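Local coordinates for alpha-galacturonidase (Bacillus subtilis, PDB 3FEF), which hydrolyses alpha-1,4-linked galacturonides, releasing alpha-D-galacturonate, with the help of NAD(+) and a manganese ion, at residues 103-113 and 415-423; 118-129 and 146-156. One frame throughout, in Å; residues are numbered along the deposited sequence.

Contact 1. Residues 103-113 and 415-423; sequences IYQSVGDTVGP and FLNDPLVQI
An Asx turn that follows helix 408-417 meets the loop leading into helix 112-136, and Asp-418 and Gly-112 form its polar centre. Asp-418 OD2 accepts the backbone N of Gly-112 at 2.9 Å with a bent N-H...O angle of 140°, while OD1 takes the backbone N of Leu-420 at 2.8 Å; the two donors approach out of the carboxylate plane, from opposite faces. With CG anti to the backbone N (chi1 -177°), the carboxylate is held out toward Gly-112 and still closes its own turn. Without the carboxylate, as with an alanine here, the Gly-112 and Leu-420 N-H groups would probably lose these acceptors, and the loops could shift against each other. Gly-112 CA lies 3.9 Å from Leu-420 CD1, so close that a beta carbon would clash.

Apolar groups flank this polar pair. Pro-113 CB sits obliquely against Phe-415 CE2 at 3.5 Å, and Pro-113 CD meets Val-421 CG2 at 3.8 Å. The same Val-421 methyl lies over one face of the Phe-415 ring, offset toward the rim. Ile-103 lays CD1 against the carbonyl O of Leu-420 (3.5 Å) and meets the CD1 methyl of Ile-423 at 4.1 Å. Thr-110 OG1 is hydrogen-bonded to ND1 of the metal ligand His-206. The turn from Asp-418 to Val-421 is type I, and its Asx side chain joins the C-terminal domain to the Rossmann-type domain of this family 4 glycosidase.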
# COMPACT_ATOMS: atom_id res chain seq x y z
N ILE A 103 21.05 27.51 19.51
CA ILE A 103 20.52 26.15 19.54
C ILE A 103 21.27 25.29 20.54
O ILE A 103 22.47 25.06 20.39
CB ILE A 103 20.61 25.48 18.16
CG1 ILE A 103 19.75 26.25 17.15
CG2 ILE A 103 20.21 24.00 18.25
CD1 ILE A 103 19.96 25.84 15.72
N TYR A 104 20.56 24.82 21.57
CA TYR A 104 21.12 23.89 22.54
C TYR A 104 20.68 22.46 22.29
O TYR A 104 19.57 22.21 21.81
CB TYR A 104 20.78 24.31 23.96
CG TYR A 104 21.50 25.58 24.30
CD1 TYR A 104 22.63 25.56 25.10
CD2 TYR A 104 21.10 26.79 23.76
CE1 TYR A 104 23.32 26.72 25.38
CE2 TYR A 104 21.78 27.95 24.03
CZ TYR A 104 22.89 27.90 24.84
OH TYR A 104 23.57 29.04 25.13
N GLN A 105 21.57 21.54 22.60
CA GLN A 105 21.33 20.13 22.42
C GLN A 105 21.79 19.41 23.68
O GLN A 105 22.83 19.73 24.25
CB GLN A 105 22.14 19.62 21.22
CG GLN A 105 21.69 20.19 19.89
CD GLN A 105 22.59 19.74 18.75
OE1 GLN A 105 22.24 18.82 18.01
NE2 GLN A 105 23.76 20.36 18.63
N SER A 106 21.02 18.43 24.12
CA SER A 106 21.37 17.72 25.33
C SER A 106 22.28 16.53 25.02
O SER A 106 23.11 16.15 25.84
CB SER A 106 20.11 17.27 26.06
OG SER A 106 19.24 16.58 25.18
N VAL A 107 22.12 15.93 23.85
CA VAL A 107 22.93 14.76 23.53
C VAL A 107 23.57 14.93 22.17
O VAL A 107 24.76 14.70 22.01
CB VAL A 107 22.09 13.48 23.51
CG1 VAL A 107 22.99 12.25 23.40
CG2 VAL A 107 21.20 13.40 24.73
N GLY A 108 22.76 15.32 21.19
CA GLY A 108 23.24 15.59 19.84
C GLY A 108 23.79 14.41 19.05
O GLY A 108 24.64 14.60 18.19
N ASP A 109 23.28 13.21 19.31
CA ASP A 109 23.76 12.02 18.61
C ASP A 109 22.65 11.36 17.79
O ASP A 109 22.86 10.32 17.19
CB ASP A 109 24.33 11.00 19.61
CG ASP A 109 23.27 10.41 20.54
OD1 ASP A 109 22.14 10.90 20.57
OD2 ASP A 109 23.58 9.45 21.27
N THR A 110 21.48 11.98 17.76
CA THR A 110 20.30 11.36 17.21
C THR A 110 19.60 12.26 16.19
O THR A 110 19.56 11.92 15.03
CB THR A 110 19.35 10.91 18.36
OG1 THR A 110 20.01 9.87 19.10
CG2 THR A 110 18.03 10.36 17.82
N VAL A 111 19.07 13.39 16.62
CA VAL A 111 18.47 14.37 15.71
C VAL A 111 19.07 15.75 15.97
O VAL A 111 20.17 15.85 16.52
CB VAL A 111 16.94 14.45 15.82
CG1 VAL A 111 16.30 13.18 15.25
CG2 VAL A 111 16.51 14.67 17.25
N GLY A 112 18.37 16.80 15.58
CA GLY A 112 18.93 18.14 15.72
C GLY A 112 20.14 18.27 14.80
O GLY A 112 20.45 17.33 14.04
N PRO A 113 20.81 19.44 14.83
CA PRO A 113 21.98 19.67 13.97
C PRO A 113 23.07 18.63 14.17
O PRO A 113 23.60 18.09 13.20
CB PRO A 113 22.46 21.07 14.39
CG PRO A 113 21.53 21.58 15.43
CD PRO A 113 20.34 20.66 15.49
N PHE A 415 18.50 19.07 7.38
CA PHE A 415 18.94 20.05 8.36
C PHE A 415 17.90 21.13 8.60
O PHE A 415 17.56 21.43 9.76
CB PHE A 415 20.28 20.67 7.93
CG PHE A 415 21.01 21.42 9.03
CD1 PHE A 415 20.88 22.79 9.16
CD2 PHE A 415 21.87 20.74 9.90
CE1 PHE A 415 21.58 23.50 10.15
CE2 PHE A 415 22.57 21.43 10.90
CZ PHE A 415 22.43 22.81 11.02
N LEU A 416 17.39 21.72 7.51
CA LEU A 416 16.36 22.76 7.60
C LEU A 416 15.01 22.26 8.14
O LEU A 416 14.24 23.01 8.73
CB LEU A 416 16.10 23.38 6.21
CG LEU A 416 17.17 24.29 5.58
CD1 LEU A 416 16.67 24.85 4.23
CD2 LEU A 416 17.50 25.41 6.55
N ASN A 417 14.70 20.99 7.89
CA ASN A 417 13.44 20.43 8.33
C ASN A 417 13.47 19.94 9.79
O ASN A 417 12.47 19.42 10.31
CB ASN A 417 13.08 19.27 7.38
CG ASN A 417 11.61 18.92 7.42
OD1 ASN A 417 10.75 19.79 7.53
ND2 ASN A 417 11.31 17.63 7.29
N ASP A 418 14.61 20.08 10.46
CA ASP A 418 14.73 19.60 11.84
C ASP A 418 14.12 20.57 12.85
O ASP A 418 14.43 21.74 12.84
CB ASP A 418 16.20 19.31 12.20
CG ASP A 418 16.36 18.74 13.61
OD1 ASP A 418 16.56 19.54 14.56
OD2 ASP A 418 16.25 17.50 13.77
N PRO A 419 13.25 20.07 13.73
CA PRO A 419 12.58 20.91 14.72
C PRO A 419 13.53 21.81 15.53
O PRO A 419 13.11 22.86 15.99
CB PRO A 419 11.92 19.89 15.66
CG PRO A 419 11.68 18.69 14.78
CD PRO A 419 12.81 18.66 13.79
N LEU A 420 14.78 21.42 15.72
CA LEU A 420 15.64 22.26 16.56
C LEU A 420 16.26 23.42 15.80
O LEU A 420 16.83 24.33 16.40
CB LEU A 420 16.73 21.46 17.27
CG LEU A 420 16.27 20.49 18.35
CD1 LEU A 420 17.51 19.83 18.95
CD2 LEU A 420 15.43 21.21 19.43
N VAL A 421 16.15 23.40 14.47
CA VAL A 421 16.78 24.43 13.65
C VAL A 421 15.79 25.54 13.28
O VAL A 421 15.21 25.54 12.21
CB VAL A 421 17.45 23.81 12.41
CG1 VAL A 421 18.13 24.87 11.57
CG2 VAL A 421 18.45 22.73 12.86
N GLN A 422 15.61 26.48 14.21
CA GLN A 422 14.64 27.57 14.04
C GLN A 422 15.32 28.91 13.82
O GLN A 422 15.00 29.89 14.47
CB GLN A 422 13.74 27.67 15.28
CG GLN A 422 12.71 26.57 15.40
CD GLN A 422 11.44 27.07 16.09
OE1 GLN A 422 10.41 26.40 16.08
NE2 GLN A 422 11.53 28.26 16.69
N ILE A 423 16.27 28.95 12.89
CA ILE A 423 17.03 30.15 12.65
C ILE A 423 16.86 30.51 11.17
O ILE A 423 16.35 29.70 10.41
CB ILE A 423 18.52 29.93 12.98
CG1 ILE A 423 19.07 28.76 12.17
CG2 ILE A 423 18.69 29.67 14.48
CD1 ILE A 423 20.53 28.38 12.53

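Contact 2. Residues 118-129 and 146-156; sequences RGLRAVPIFAEI and TNPMSVCTRVL
Helices 112-136 and 149-159 of the Rossmann-type domain pack through a buried, mostly apolar interface, with one arginine gripping the loop before 149-159. Over segments 118-129 and 149-156 the axes approach to 8.6 Å and cross at -34°, running in roughly the same direction. At the centre the ring of Phe-126 lies against Cys-152: CB stands almost directly above the ring centre, 3.6 Å from the centroid, and SG lies over the same face as a sulfur-aromatic contact, 3.5 Å from CE2. Around the rim of that ring, near its plane, Thr-146 CB touches CZ at 3.5 Å and Leu-156 CD2 approaches CD1, so the ring is held both over a face and at its edge. Val-155 turns CG1, anti to its N (chi1 168°), onto the backbone of 118-129, close to Ala-127 N and Val-123 O, while its other methyl meets both methyls of Val-123. Val-151 CG1 adds a further contact to Val-123 CG2.

Near the start of 118-129, Gly-119 CA comes within 3.4 Å of Pro-148 CG, a close fit at the N-cap residue after a cis peptide bond. The extended Arg-118 chain carries NE to Asn-147 O (3.0 Å, 162°); the oxygen lies in the guanidinium plane, although NE stands above the carbonyl plane. NH2 adds a weak bond to that oxygen and another to a water, which also accepts from Asn-147 N. These bonds probably help to fix the backbone of Asn-147, a residue that probably binds substrate, as in relatives. Strand 141-144 contributes Asn-144 beside Phe-126 and Cys-152, Thr-146 OG1 is hydrogen-bonded to Ile-83 N, and helix 383-405 places Leu-404 against Val-123 and Ala-127.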
# COMPACT_ATOMS: atom_id res chain seq x y z
N ARG A 118 26.20 14.17 12.40
CA ARG A 118 26.76 12.89 12.82
C ARG A 118 26.31 11.74 11.91
O ARG A 118 27.12 10.90 11.50
CB ARG A 118 26.40 12.61 14.28
CG ARG A 118 27.06 11.37 14.88
CD ARG A 118 26.53 11.20 16.30
NE ARG A 118 26.81 9.89 16.87
CZ ARG A 118 27.49 9.71 17.99
NH1 ARG A 118 27.95 10.77 18.64
NH2 ARG A 118 27.71 8.48 18.46
N GLY A 119 25.02 11.71 11.60
CA GLY A 119 24.51 10.66 10.72
C GLY A 119 25.26 10.73 9.41
O GLY A 119 25.73 9.73 8.86
N LEU A 120 25.39 11.94 8.89
CA LEU A 120 26.07 12.15 7.63
C LEU A 120 27.46 11.49 7.66
O LEU A 120 27.83 10.76 6.76
CB LEU A 120 26.22 13.64 7.45
CG LEU A 120 25.93 14.27 6.11
CD1 LEU A 120 24.80 13.53 5.39
CD2 LEU A 120 25.57 15.73 6.39
N ARG A 121 28.21 11.75 8.71
CA ARG A 121 29.53 11.16 8.93
C ARG A 121 29.47 9.63 9.02
O ARG A 121 30.36 8.91 8.58
CB ARG A 121 30.09 11.75 10.22
CG ARG A 121 31.58 11.71 10.41
CD ARG A 121 32.06 12.83 11.38
NE ARG A 121 31.58 12.66 12.75
CZ ARG A 121 30.86 13.57 13.41
NH1 ARG A 121 30.57 14.73 12.84
NH2 ARG A 121 30.46 13.34 14.66
N ALA A 122 28.41 9.10 9.62
CA ALA A 122 28.34 7.65 9.85
C ALA A 122 27.99 6.87 8.59
O ALA A 122 28.31 5.69 8.48
CB ALA A 122 27.32 7.34 10.97
N VAL A 123 27.31 7.52 7.65
CA VAL A 123 26.83 6.82 6.47
C VAL A 123 27.92 6.01 5.76
O VAL A 123 27.75 4.82 5.50
CB VAL A 123 26.08 7.77 5.50
CG1 VAL A 123 25.75 7.04 4.17
CG2 VAL A 123 24.79 8.26 6.15
N PRO A 124 29.05 6.65 5.41
CA PRO A 124 30.02 5.85 4.64
C PRO A 124 30.74 4.81 5.50
O PRO A 124 31.24 3.82 4.97
CB PRO A 124 30.98 6.89 4.04
CG PRO A 124 30.78 8.15 4.86
CD PRO A 124 29.38 8.09 5.45
N ILE A 125 30.78 5.01 6.81
CA ILE A 125 31.32 3.97 7.70
C ILE A 125 30.44 2.72 7.67
O ILE A 125 30.93 1.59 7.64
CB ILE A 125 31.48 4.49 9.14
CG1 ILE A 125 32.45 5.68 9.16
CG2 ILE A 125 31.98 3.38 10.06
CD1 ILE A 125 32.72 6.22 10.57
N PHE A 126 29.12 2.90 7.67
CA PHE A 126 28.23 1.75 7.72
C PHE A 126 28.03 1.11 6.34
O PHE A 126 27.80 -0.10 6.24
CB PHE A 126 26.91 2.10 8.41
CG PHE A 126 27.00 2.06 9.91
CD1 PHE A 126 26.47 0.99 10.62
CD2 PHE A 126 27.65 3.07 10.60
CE1 PHE A 126 26.57 0.94 12.02
CE2 PHE A 126 27.76 3.04 12.01
CZ PHE A 126 27.23 1.97 12.72
N ALA A 127 28.14 1.91 5.28
CA ALA A 127 28.15 1.37 3.93
C ALA A 127 29.30 0.38 3.80
O ALA A 127 29.14 -0.70 3.23
CB ALA A 127 28.29 2.49 2.89
N GLU A 128 30.46 0.76 4.33
CA GLU A 128 31.64 -0.10 4.29
C GLU A 128 31.47 -1.36 5.16
O GLU A 128 31.84 -2.46 4.76
CB GLU A 128 32.92 0.67 4.72
CG GLU A 128 34.16 -0.24 4.77
CD GLU A 128 35.49 0.50 4.93
OE1 GLU A 128 35.56 1.51 5.68
OE2 GLU A 128 36.49 0.06 4.31
N ILE A 129 30.90 -1.19 6.34
CA ILE A 129 30.59 -2.34 7.19
C ILE A 129 29.59 -3.26 6.50
O ILE A 129 29.77 -4.48 6.44
CB ILE A 129 30.07 -1.88 8.56
CG1 ILE A 129 31.24 -1.32 9.39
CG2 ILE A 129 29.41 -3.04 9.27
CD1 ILE A 129 30.78 -0.52 10.65
N THR A 146 25.20 1.42 17.64
CA THR A 146 25.72 2.76 17.33
C THR A 146 24.61 3.79 17.04
O THR A 146 23.61 3.45 16.42
CB THR A 146 26.64 2.73 16.10
OG1 THR A 146 27.64 1.71 16.24
CG2 THR A 146 27.29 4.08 15.91
N ASN A 147 24.81 5.03 17.48
CA ASN A 147 23.94 6.15 17.14
C ASN A 147 24.58 7.02 16.05
O ASN A 147 25.81 7.15 16.00
CB ASN A 147 23.70 7.00 18.38
CG ASN A 147 22.90 6.26 19.43
OD1 ASN A 147 21.91 5.61 19.11
ND2 ASN A 147 23.32 6.36 20.67
N PRO A 148 23.76 7.67 15.19
CA PRO A 148 22.28 7.75 15.16
C PRO A 148 21.67 6.46 14.62
O PRO A 148 21.88 6.08 13.47
CB PRO A 148 22.01 8.91 14.21
CG PRO A 148 23.19 8.96 13.32
CD PRO A 148 24.38 8.51 14.15
N MSE A 149 20.90 5.81 15.48
CA MSE A 149 20.45 4.43 15.28
C MSE A 149 19.68 4.22 13.97
O MSE A 149 19.97 3.30 13.22
CB MSE A 149 19.54 4.06 16.44
CG MSE A 149 18.83 2.77 16.21
SE MSE A 149 19.83 1.40 17.09
CE MSE A 149 19.10 1.56 18.82
N SER A 150 18.69 5.07 13.73
CA SER A 150 17.83 4.96 12.57
C SER A 150 18.57 5.13 11.24
O SER A 150 18.29 4.44 10.28
CB SER A 150 16.69 5.96 12.68
OG SER A 150 15.99 5.76 13.91
N VAL A 151 19.53 6.04 11.20
CA VAL A 151 20.32 6.23 10.00
C VAL A 151 21.30 5.09 9.76
O VAL A 151 21.34 4.55 8.67
CB VAL A 151 21.08 7.59 10.05
CG1 VAL A 151 22.15 7.62 8.94
CG2 VAL A 151 20.07 8.78 9.93
N CYS A 152 22.08 4.72 10.78
CA CYS A 152 23.07 3.65 10.63
C CYS A 152 22.40 2.37 10.24
O CYS A 152 22.80 1.69 9.30
CB CYS A 152 23.82 3.41 11.95
SG CYS A 152 24.80 4.81 12.45
N THR A 153 21.37 2.01 10.98
CA THR A 153 20.70 0.76 10.68
C THR A 153 20.12 0.81 9.27
O THR A 153 20.13 -0.18 8.56
CB THR A 153 19.63 0.46 11.74
OG1 THR A 153 20.25 0.58 13.04
CG2 THR A 153 19.09 -0.93 11.57
N ARG A 154 19.60 1.97 8.88
CA ARG A 154 18.96 2.07 7.58
C ARG A 154 19.97 1.91 6.46
O ARG A 154 19.65 1.37 5.41
CB ARG A 154 18.25 3.40 7.41
CG ARG A 154 17.57 3.53 6.08
CD ARG A 154 16.31 2.64 5.94
NE ARG A 154 15.56 3.16 4.80
CZ ARG A 154 15.44 2.55 3.63
NH1 ARG A 154 15.95 1.35 3.45
NH2 ARG A 154 14.78 3.14 2.66
N VAL A 155 21.20 2.37 6.71
CA VAL A 155 22.27 2.31 5.71
C VAL A 155 22.64 0.86 5.49
O VAL A 155 22.86 0.43 4.37
CB VAL A 155 23.51 3.16 6.13
CG1 VAL A 155 24.74 2.85 5.24
CG2 VAL A 155 23.16 4.66 6.10
N LEU A 156 22.71 0.08 6.58
CA LEU A 156 22.95 -1.35 6.44
C LEU A 156 22.01 -1.97 5.38
O LEU A 156 22.46 -2.69 4.48
CB LEU A 156 22.83 -2.06 7.79
CG LEU A 156 23.89 -1.68 8.82
CD1 LEU A 156 23.76 -2.45 10.15
CD2 LEU A 156 25.30 -1.87 8.20
O HOH W 1 27.40 5.79 18.98

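From the N terminus, the chain passes through residues 103-113 and turns directly into helix 112-136, which both contacts share. Contact 2 closes first: a short excursion through the rest of that helix and strand 141-144 returns as 146-156, joining two consecutive helices. Contact 1 closes much later, after about 300 residues, when the turn after helix 408-417 comes back to the loop and first residues of helix 112-136. The shorter loop therefore lies wholly within the longer one. The centres are 18 Å apart, yet they touch where Asp-109 packs on Pro-148, Arg-118 and Asn-147, the last of these near the bound magnesium. One contact joins the two domains; the other packs two helices of the Rossmann-type domain together.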